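Local structure of programmed cell death 6-interacting protein (Homo sapiens, 5WA1) at residues L112-D118 with S129-A135; D203-L208 with K255-P259; T24-V28 with I211-Q215. The protein sorts cargo into multivesicular bodies and takes part in cytokinesis and membrane repair, binding ESCRT-III proteins of the CHMP4 family through the Bro1 domain described here. All blocks are in the same frame, centred on the assembly; numbering follows the deposited sequence.

The three contacts step through one Bro1 domain, from a peripheral hairpin toward the centre. Contact 1 pairs the strands 114-117 and 131-134, and contact 3 sets the N-terminal segment 24-28 on helix 202-226; the centre of contact 1 is about 23 Å, and that of contact 3 about 5 Å, from the centre of the chain. Contact 2 uses an earlier part of that same helix. The centres of contacts 2 and 3 are about 12 Å apart, and their side chains meet: Leu208 CD2 lies 3.9 Å from Val28 CG2, and Leu258 CD1 4.0 Å from Ile211 CD1. Contact 1 touches neither, its nearest atoms being about 6 Å from contact 2 and about 9 Å from contact 3.

Contact 1: residues L112-D118 with S129-A135; sequences LTFTWKD and SVKLALA
Val130 O accepts a hydrogen bond from Asp118 N at 2.9 Å, while Val130 CG1 packs against Asp118 CB. Lys117 holds CG anti to its backbone N (chi1 -165°), which lays that methylene on Val130 O at 3.5 Å and beside Lys131 CG. Lys131 forms a non-hydrogen-bonded pair with Lys117; their side chains cross obliquely, touching through the CG methylenes. Leu132 exchanges two hydrogen bonds with Trp116, the straighter running from Trp116 N to Leu132 O (171° at the hydrogen). At Ala133 the strands close to a CA-CA distance of 4.0 Å from Thr115, and Ala133 CB abuts Thr115 OG1 at 3.2 Å. Leu134 repeats the doubly bonded pattern with Phe114. Ala135 ends the pairing with a CA-H...O contact from its CA to Leu112 O at 3.0 Å.

The N-to-C directions of the short strand segments 114-117 and 131-134 lie 162° apart, antiparallel. Phe114, Trp116, Leu132 and Leu134 share one face; Trp116 and Leu134 touch helix 137-157, where Glu140 takes the indole NE1 and Tyr139 meets the indole edge-to-face. Helix 56-75 packs on Phe114 and Trp116. Thr115 and Lys117 bond through their backbones to Ser34 and Lys32, so the chain around 32-34 lies along the edge of strand 114-117 away from 131-134.

Contact 2: residues D203-L208 with K255-P259; sequences DTVGTL and KDTLP
Thr204 of helix 202-226 faces Thr257 of the irregular segment 255-259 with their CA atoms 7.5 Å apart, a spacing bridged by side chains and one water, without a direct hydrogen bond.

Leu258 carries the apolar part of the contact. Its CG stands anti to the carbonyl carbon (chi1 -64°) and the chain extends toward the helix, bringing both terminal methyls against Leu208 CD2, with Leu258 CD2 the nearer at 3.9 Å. CD2 adds a contact with Thr204 CG2, and CD1 one with Thr207 CG2 at 4.1 Å. Thr204 and Leu258 pass each other in opposite directions, whereas the approaches of Thr207 and Leu208 to Leu258 are oblique. Thr204 and Thr207 both offer their methyls here because CG2 is anti to the backbone N, which directs each hydroxyl to another partner: Gln251 OE1 bonds Thr207 OG1, and Val198 O bonds Thr204 OG1.

Beside this apolar patch the polar connection is indirect. Thr204 OG1 and Thr257 OG1 are separated by 4.1 Å, and a water set to one side of the line between them bridges the two: it donates to Thr204 OG1 at 2.6 Å and hydrogen-bonds Thr257 OG1 at a short 2.5 Å. At the exposed margin Lys255 NZ forms a long salt bridge with Asp203 OD2 at 3.6 Å; the lysine bends at chi2 (-95°), and the two side chains cross at about a right angle.

Phe120 touches Thr204 and Leu258, while Phe146 and Phe181 of two other helices lie against Leu208. The arrangement is a loop between two helices, 231-252 and 262-287, packed on a third, earlier helix of the mainly helical body of the Bro1 domain. Both segments belong to the region that interacts with CHMP4 proteins.

Contact 3: residues T24-V28 with I211-Q215; sequences TFISV and IMLAQ
With CG anti to the carbonyl carbon (chi1 -68°) and the chain extended beyond it, Gln215 carries its amide from the helix to the backbone of Ile26. There the amide clasps both polar groups of one residue: Ile26 N donates to Gln215 OE1 at 2.7 Å, and Gln215 NE2 donates to Ile26 O at 2.9 Å. Both bonds are within 10° of straight at the hydrogen, and each donor lies in the plane of the accepting carbonyl, on a lone pair. A water gives OE1 a further bond and also donates to Thr24 O.

Phe25 presents its ring edge to the same side chain, with CD2 3.7 Å from Gln215 CD and the ring and amide planes 63° apart. Farther along, Ile26 CD1 meets Ile211 CG2 at 4.0 Å, the side chains crossing at about a right angle. The twice-bent Met212 brings CE to Val28 CG2 at 3.9 Å. Lys269 makes a cation-pi contact with Phe25.

The paired bonds should fix the rotation of the buried amide: turning it over would set NE2 against the Ile26 N-H and OE1 against the Ile26 carbonyl. A single glutamine thus satisfies the backbone of the non-helical segment 24-28 at Ile26.

Contact 1: residues L112-D118 with S129-A135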
loop_
_atom_site.group_PDB
_atom_site.type_symbol
_atom_site.label_atom_id
_atom_site.label_comp_id
_atom_site.label_asym_id
_atom_site.label_seq_id
_atom_site.Cartn_x
_atom_site.Cartn_y
_atom_site.Cartn_z
ATOM N N LEU A 112 -27.170 15.332 5.628
ATOM C CA LEU A 112 -25.728 15.528 5.656
ATOM C C LEU A 112 -25.191 15.086 4.310
ATOM O O LEU A 112 -25.358 13.923 3.944
ATOM C CB LEU A 112 -25.073 14.716 6.776
ATOM C CG LEU A 112 -24.621 15.424 8.051
ATOM C CD1 LEU A 112 -23.972 14.421 8.988
ATOM C CD2 LEU A 112 -23.660 16.548 7.720
ATOM N N THR A 113 -24.559 15.996 3.571
ATOM C CA THR A 113 -24.034 15.692 2.244
ATOM C C THR A 113 -22.521 15.869 2.231
ATOM O O THR A 113 -22.009 16.971 2.459
ATOM C CB THR A 113 -24.681 16.567 1.170
ATOM O OG1 THR A 113 -26.063 16.207 1.032
ATOM C CG2 THR A 113 -23.979 16.365 -0.165
ATOM N N PHE A 114 -21.814 14.787 1.949
ATOM C CA PHE A 114 -20.364 14.817 1.840
ATOM C C PHE A 114 -19.985 14.874 0.369
ATOM O O PHE A 114 -20.490 14.086 -0.441
ATOM C CB PHE A 114 -19.740 13.598 2.513
ATOM C CG PHE A 114 -20.233 13.367 3.912
ATOM C CD1 PHE A 114 -19.699 14.075 4.978
ATOM C CD2 PHE A 114 -21.234 12.441 4.159
ATOM C CE1 PHE A 114 -20.156 13.858 6.270
ATOM C CE2 PHE A 114 -21.697 12.220 5.443
ATOM C CZ PHE A 114 -21.158 12.928 6.499
ATOM N N THR A 115 -19.126 15.827 0.026
ATOM C CA THR A 115 -18.652 16.015 -1.336
ATOM C C THR A 115 -17.165 15.712 -1.371
ATOM O O THR A 115 -16.392 16.319 -0.624
ATOM C CB THR A 115 -18.922 17.439 -1.818
ATOM O OG1 THR A 115 -20.328 17.695 -1.761
ATOM C CG2 THR A 115 -18.437 17.616 -3.247
ATOM N N TRP A 116 -16.774 14.781 -2.238
ATOM C CA TRP A 116 -15.393 14.342 -2.362
ATOM C C TRP A 116 -14.981 14.374 -3.823
ATOM O O TRP A 116 -15.793 14.128 -4.722
ATOM C CB TRP A 116 -15.197 12.929 -1.813
ATOM C CG TRP A 116 -15.282 12.847 -0.328
ATOM C CD1 TRP A 116 -16.416 12.818 0.431
ATOM C CD2 TRP A 116 -14.181 12.769 0.585
ATOM N NE1 TRP A 116 -16.091 12.732 1.764
ATOM C CE2 TRP A 116 -14.725 12.701 1.886
ATOM C CE3 TRP A 116 -12.792 12.754 0.432
ATOM C CZ2 TRP A 116 -13.926 12.614 3.025
ATOM C CZ3 TRP A 116 -11.999 12.668 1.567
ATOM C CH2 TRP A 116 -12.569 12.603 2.844
ATOM N N LYS A 117 -13.733 14.695 -4.037
ATOM C CA LYS A 117 -13.176 14.775 -5.346
ATOM C C LYS A 117 -12.371 13.508 -5.667
ATOM O O LYS A 117 -11.871 12.854 -4.786
ATOM C CB LYS A 117 -12.288 15.982 -5.382
ATOM C CG LYS A 117 -11.900 16.431 -6.753
ATOM C CD LYS A 117 -10.885 17.537 -6.649
ATOM C CE LYS A 117 -10.293 17.816 -8.008
ATOM N NZ LYS A 117 -8.940 18.405 -7.871
ATOM N N ASP A 118 -12.282 13.155 -6.939
ATOM C CA ASP A 118 -11.519 11.971 -7.328
ATOM C C ASP A 118 -10.042 12.165 -7.014
ATOM O O ASP A 118 -9.472 13.231 -7.268
ATOM C CB ASP A 118 -11.705 11.685 -8.817
ATOM C CG ASP A 118 -11.221 10.300 -9.208
ATOM O OD1 ASP A 118 -10.011 10.145 -9.491
ATOM O OD2 ASP A 118 -12.049 9.365 -9.230
ATOM N N SER A 129 -13.849 19.715 -12.293
ATOM C CA SER A 129 -13.235 18.557 -11.669
ATOM C C SER A 129 -14.239 17.411 -11.559
ATOM O O SER A 129 -15.436 17.564 -11.821
ATOM C CB SER A 129 -12.682 18.916 -10.291
ATOM O OG SER A 129 -13.715 19.329 -9.416
ATOM N N VAL A 130 -13.735 16.248 -11.165
ATOM C CA VAL A 130 -14.551 15.052 -10.997
ATOM C C VAL A 130 -14.883 14.947 -9.514
ATOM O O VAL A 130 -14.053 14.528 -8.700
ATOM C CB VAL A 130 -13.840 13.800 -11.520
ATOM C CG1 VAL A 130 -14.721 12.573 -11.329
ATOM C CG2 VAL A 130 -13.490 13.978 -12.989
ATOM N N LYS A 131 -16.106 15.340 -9.163
ATOM C CA LYS A 131 -16.596 15.353 -7.796
ATOM C C LYS A 131 -17.814 14.450 -7.675
ATOM O O LYS A 131 -18.498 14.158 -8.662
ATOM C CB LYS A 131 -16.970 16.775 -7.352
ATOM C CG LYS A 131 -15.821 17.767 -7.324
ATOM C CD LYS A 131 -16.316 19.142 -6.889
ATOM C CE LYS A 131 -15.166 20.115 -6.664
ATOM N NZ LYS A 131 -15.649 21.451 -6.215
ATOM N N LEU A 132 -18.085 14.011 -6.448
ATOM C CA LEU A 132 -19.309 13.274 -6.145
ATOM C C LEU A 132 -19.806 13.673 -4.763
ATOM O O LEU A 132 -19.036 13.667 -3.797
ATOM C CB LEU A 132 -19.079 11.761 -6.215
ATOM C CG LEU A 132 -20.232 10.890 -5.703
ATOM C CD1 LEU A 132 -21.530 11.180 -6.461
ATOM C CD2 LEU A 132 -19.869 9.413 -5.780
ATOM N N ALA A 133 -21.091 14.008 -4.669
ATOM C CA ALA A 133 -21.715 14.386 -3.409
ATOM C C ALA A 133 -22.826 13.400 -3.085
ATOM O O ALA A 133 -23.703 13.155 -3.918
ATOM C CB ALA A 133 -22.265 15.811 -3.472
ATOM N N LEU A 134 -22.785 12.830 -1.882
ATOM C CA LEU A 134 -23.785 11.866 -1.452
ATOM C C LEU A 134 -24.146 12.099 0.007
ATOM O O LEU A 134 -23.282 12.420 0.830
ATOM C CB LEU A 134 -23.290 10.428 -1.632
ATOM C CG LEU A 134 -23.118 9.943 -3.072
ATOM C CD1 LEU A 134 -22.454 8.583 -3.094
ATOM C CD2 LEU A 134 -24.467 9.898 -3.773
ATOM N N ALA A 135 -25.431 11.932 0.319
ATOM C CA ALA A 135 -25.907 11.968 1.703
ATOM C C ALA A 135 -25.828 10.555 2.287
ATOM O O ALA A 135 -26.829 9.859 2.476
ATOM C CB ALA A 135 -27.324 12.536 1.766
#

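Contact 2: residues D203-L208 with K255-P259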
loop_
_atom_site.group_PDB
_atom_site.type_symbol
_atom_site.label_atom_id
_atom_site.label_comp_id
_atom_site.label_asym_id
_atom_site.label_seq_id
_atom_site.Cartn_x
_atom_site.Cartn_y
_atom_site.Cartn_z
ATOM N N ASP A 203 -12.341 -2.018 -8.643
ATOM C CA ASP A 203 -11.208 -2.360 -9.502
ATOM C C ASP A 203 -9.976 -1.531 -9.158
ATOM O O ASP A 203 -8.859 -2.056 -9.103
ATOM C CB ASP A 203 -11.587 -2.175 -10.968
ATOM C CG ASP A 203 -12.197 -3.421 -11.568
ATOM O OD1 ASP A 203 -12.735 -4.243 -10.796
ATOM O OD2 ASP A 203 -12.134 -3.584 -12.807
ATOM N N THR A 204 -10.161 -0.234 -8.915
ATOM C CA THR A 204 -9.025 0.629 -8.613
ATOM C C THR A 204 -8.414 0.295 -7.258
ATOM O O THR A 204 -7.188 0.183 -7.140
ATOM C CB THR A 204 -9.451 2.096 -8.654
ATOM O OG1 THR A 204 -10.025 2.391 -9.932
ATOM C CG2 THR A 204 -8.249 3.001 -8.417
ATOM N N VAL A 205 -9.245 0.161 -6.215
ATOM C CA VAL A 205 -8.688 -0.051 -4.880
ATOM C C VAL A 205 -8.179 -1.477 -4.728
ATOM O O VAL A 205 -7.262 -1.730 -3.941
ATOM C CB VAL A 205 -9.704 0.305 -3.776
ATOM C CG1 VAL A 205 -9.800 1.827 -3.614
ATOM C CG2 VAL A 205 -11.072 -0.301 -4.060
ATOM N N GLY A 206 -8.738 -2.428 -5.477
ATOM C CA GLY A 206 -8.137 -3.750 -5.521
ATOM C C GLY A 206 -6.725 -3.723 -6.074
ATOM O O GLY A 206 -5.832 -4.410 -5.566
ATOM N N THR A 207 -6.494 -2.922 -7.117
ATOM C CA THR A 207 -5.141 -2.834 -7.665
ATOM C C THR A 207 -4.209 -2.104 -6.704
ATOM O O THR A 207 -3.071 -2.529 -6.492
ATOM C CB THR A 207 -5.155 -2.150 -9.035
ATOM O OG1 THR A 207 -5.867 -2.970 -9.966
ATOM C CG2 THR A 207 -3.731 -1.945 -9.554
ATOM N N LEU A 208 -4.678 -1.005 -6.109
ATOM C CA LEU A 208 -3.877 -0.321 -5.099
ATOM C C LEU A 208 -3.539 -1.252 -3.941
ATOM O O LEU A 208 -2.436 -1.188 -3.392
ATOM C CB LEU A 208 -4.623 0.913 -4.575
ATOM C CG LEU A 208 -4.841 2.027 -5.602
ATOM C CD1 LEU A 208 -5.742 3.115 -5.019
ATOM C CD2 LEU A 208 -3.506 2.607 -6.023
ATOM N N LYS A 255 -5.713 -0.389 -18.343
ATOM C CA LYS A 255 -6.391 0.668 -17.605
ATOM C C LYS A 255 -5.497 1.897 -17.558
ATOM O O LYS A 255 -4.273 1.781 -17.471
ATOM C CB LYS A 255 -6.725 0.219 -16.176
ATOM C CG LYS A 255 -7.500 -1.087 -16.079
ATOM C CD LYS A 255 -8.993 -0.841 -15.969
ATOM C CE LYS A 255 -9.756 -2.140 -15.792
ATOM N NZ LYS A 255 -11.233 -1.926 -15.829
ATOM N N ASP A 256 -6.103 3.073 -17.629
ATOM C CA ASP A 256 -5.364 4.322 -17.504
ATOM C C ASP A 256 -5.935 5.163 -16.372
ATOM O O ASP A 256 -6.074 6.383 -16.482
ATOM C CB ASP A 256 -5.372 5.104 -18.812
ATOM C CG ASP A 256 -4.301 6.179 -18.847
ATOM O OD1 ASP A 256 -3.155 5.899 -18.427
ATOM O OD2 ASP A 256 -4.615 7.309 -19.282
ATOM N N THR A 257 -6.283 4.513 -15.267
ATOM C CA THR A 257 -6.911 5.254 -14.182
ATOM C C THR A 257 -5.877 5.760 -13.183
ATOM O O THR A 257 -5.993 6.886 -12.689
ATOM C CB THR A 257 -7.972 4.380 -13.507
ATOM O OG1 THR A 257 -7.362 3.245 -12.893
ATOM C CG2 THR A 257 -8.956 3.886 -14.539
ATOM N N LEU A 258 -4.836 4.969 -12.916
ATOM C CA LEU A 258 -3.781 5.391 -12.010
ATOM C C LEU A 258 -2.831 6.355 -12.717
ATOM O O LEU A 258 -2.814 6.430 -13.948
ATOM C CB LEU A 258 -3.031 4.174 -11.479
ATOM C CG LEU A 258 -3.910 3.263 -10.622
ATOM C CD1 LEU A 258 -3.114 2.059 -10.115
ATOM C CD2 LEU A 258 -4.537 4.055 -9.452
ATOM N N PRO A 259 -2.047 7.124 -11.957
ATOM C CA PRO A 259 -1.100 8.056 -12.581
ATOM C C PRO A 259 -0.131 7.343 -13.516
ATOM O O PRO A 259 0.165 6.155 -13.361
ATOM C CB PRO A 259 -0.368 8.670 -11.383
ATOM C CG PRO A 259 -1.364 8.570 -10.259
ATOM C CD PRO A 259 -2.083 7.278 -10.488
HETATM O O HOH W 1 -9.285 1.773 -12.366
#

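Contact 3: residues T24-V28 with I211-Q215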
loop_
_atom_site.group_PDB
_atom_site.type_symbol
_atom_site.label_atom_id
_atom_site.label_comp_id
_atom_site.label_asym_id
_atom_site.label_seq_id
_atom_site.Cartn_x
_atom_site.Cartn_y
_atom_site.Cartn_z
ATOM N N THR A 24 12.100 4.266 -5.256
ATOM C CA THR A 24 11.122 4.381 -6.336
ATOM C C THR A 24 9.798 3.729 -5.962
ATOM O O THR A 24 9.278 2.889 -6.702
ATOM C CB THR A 24 11.665 3.747 -7.615
ATOM O OG1 THR A 24 12.020 2.384 -7.355
ATOM C CG2 THR A 24 12.889 4.495 -8.112
ATOM N N PHE A 25 9.234 4.123 -4.825
ATOM C CA PHE A 25 8.025 3.518 -4.287
ATOM C C PHE A 25 6.792 4.328 -4.668
ATOM O O PHE A 25 6.838 5.553 -4.787
ATOM C CB PHE A 25 8.123 3.395 -2.762
ATOM C CG PHE A 25 9.002 2.262 -2.312
ATOM C CD1 PHE A 25 10.364 2.447 -2.146
ATOM C CD2 PHE A 25 8.466 1.004 -2.078
ATOM C CE1 PHE A 25 11.178 1.397 -1.746
ATOM C CE2 PHE A 25 9.272 -0.051 -1.678
ATOM C CZ PHE A 25 10.630 0.148 -1.512
ATOM N N ILE A 26 5.698 3.623 -4.886
ATOM C CA ILE A 26 4.439 4.235 -5.282
ATOM C C ILE A 26 3.666 4.604 -4.025
ATOM O O ILE A 26 3.576 3.803 -3.086
ATOM C CB ILE A 26 3.626 3.279 -6.166
ATOM C CG1 ILE A 26 4.385 2.982 -7.464
ATOM C CG2 ILE A 26 2.230 3.864 -6.463
ATOM C CD1 ILE A 26 3.862 1.747 -8.184
ATOM N N SER A 27 3.130 5.822 -3.995
ATOM C CA SER A 27 2.199 6.250 -2.964
ATOM C C SER A 27 1.002 6.906 -3.640
ATOM O O SER A 27 1.013 7.199 -4.838
ATOM C CB SER A 27 2.854 7.208 -1.964
ATOM O OG SER A 27 3.323 8.370 -2.613
ATOM N N VAL A 28 -0.047 7.133 -2.857
ATOM C CA VAL A 28 -1.342 7.561 -3.371
ATOM C C VAL A 28 -1.658 8.937 -2.797
ATOM O O VAL A 28 -1.475 9.170 -1.598
ATOM C CB VAL A 28 -2.443 6.547 -3.007
ATOM C CG1 VAL A 28 -3.789 6.976 -3.572
ATOM C CG2 VAL A 28 -2.059 5.155 -3.512
ATOM N N ILE A 211 -0.659 -3.350 -5.070
ATOM C CA ILE A 211 0.580 -2.575 -5.155
ATOM C C ILE A 211 1.203 -2.406 -3.769
ATOM O O ILE A 211 2.420 -2.553 -3.590
ATOM C CB ILE A 211 0.314 -1.210 -5.819
ATOM C CG1 ILE A 211 -0.072 -1.391 -7.285
ATOM C CG2 ILE A 211 1.534 -0.291 -5.657
ATOM C CD1 ILE A 211 -0.586 -0.113 -7.950
ATOM N N MET A 212 0.377 -2.078 -2.770
ATOM C CA MET A 212 0.891 -1.897 -1.416
ATOM C C MET A 212 1.383 -3.207 -0.833
ATOM O O MET A 212 2.370 -3.236 -0.089
ATOM C CB MET A 212 -0.201 -1.297 -0.516
ATOM C CG MET A 212 -0.690 0.077 -0.955
ATOM S SD MET A 212 0.640 1.302 -0.993
ATOM C CE MET A 212 0.263 2.216 -2.489
ATOM N N LEU A 213 0.701 -4.307 -1.146
ATOM C CA LEU A 213 1.182 -5.601 -0.686
ATOM C C LEU A 213 2.534 -5.940 -1.309
ATOM O O LEU A 213 3.427 -6.447 -0.622
ATOM C CB LEU A 213 0.155 -6.686 -0.996
ATOM C CG LEU A 213 0.397 -8.020 -0.286
ATOM C CD1 LEU A 213 0.073 -7.902 1.196
ATOM C CD2 LEU A 213 -0.422 -9.120 -0.937
ATOM N N ALA A 214 2.704 -5.660 -2.611
ATOM C CA ALA A 214 3.997 -5.873 -3.266
ATOM C C ALA A 214 5.091 -5.052 -2.608
ATOM O O ALA A 214 6.220 -5.524 -2.435
ATOM C CB ALA A 214 3.910 -5.507 -4.750
ATOM N N GLN A 215 4.783 -3.804 -2.250
ATOM C CA GLN A 215 5.812 -2.958 -1.679
ATOM C C GLN A 215 6.148 -3.396 -0.265
ATOM O O GLN A 215 7.312 -3.308 0.142
ATOM C CB GLN A 215 5.383 -1.490 -1.764
ATOM C CG GLN A 215 5.380 -1.076 -3.239
ATOM C CD GLN A 215 5.088 0.390 -3.532
ATOM O OE1 GLN A 215 5.564 0.911 -4.539
ATOM N NE2 GLN A 215 4.284 1.049 -2.691
HETATM O O HOH W 2 7.452 0.625 -6.416
#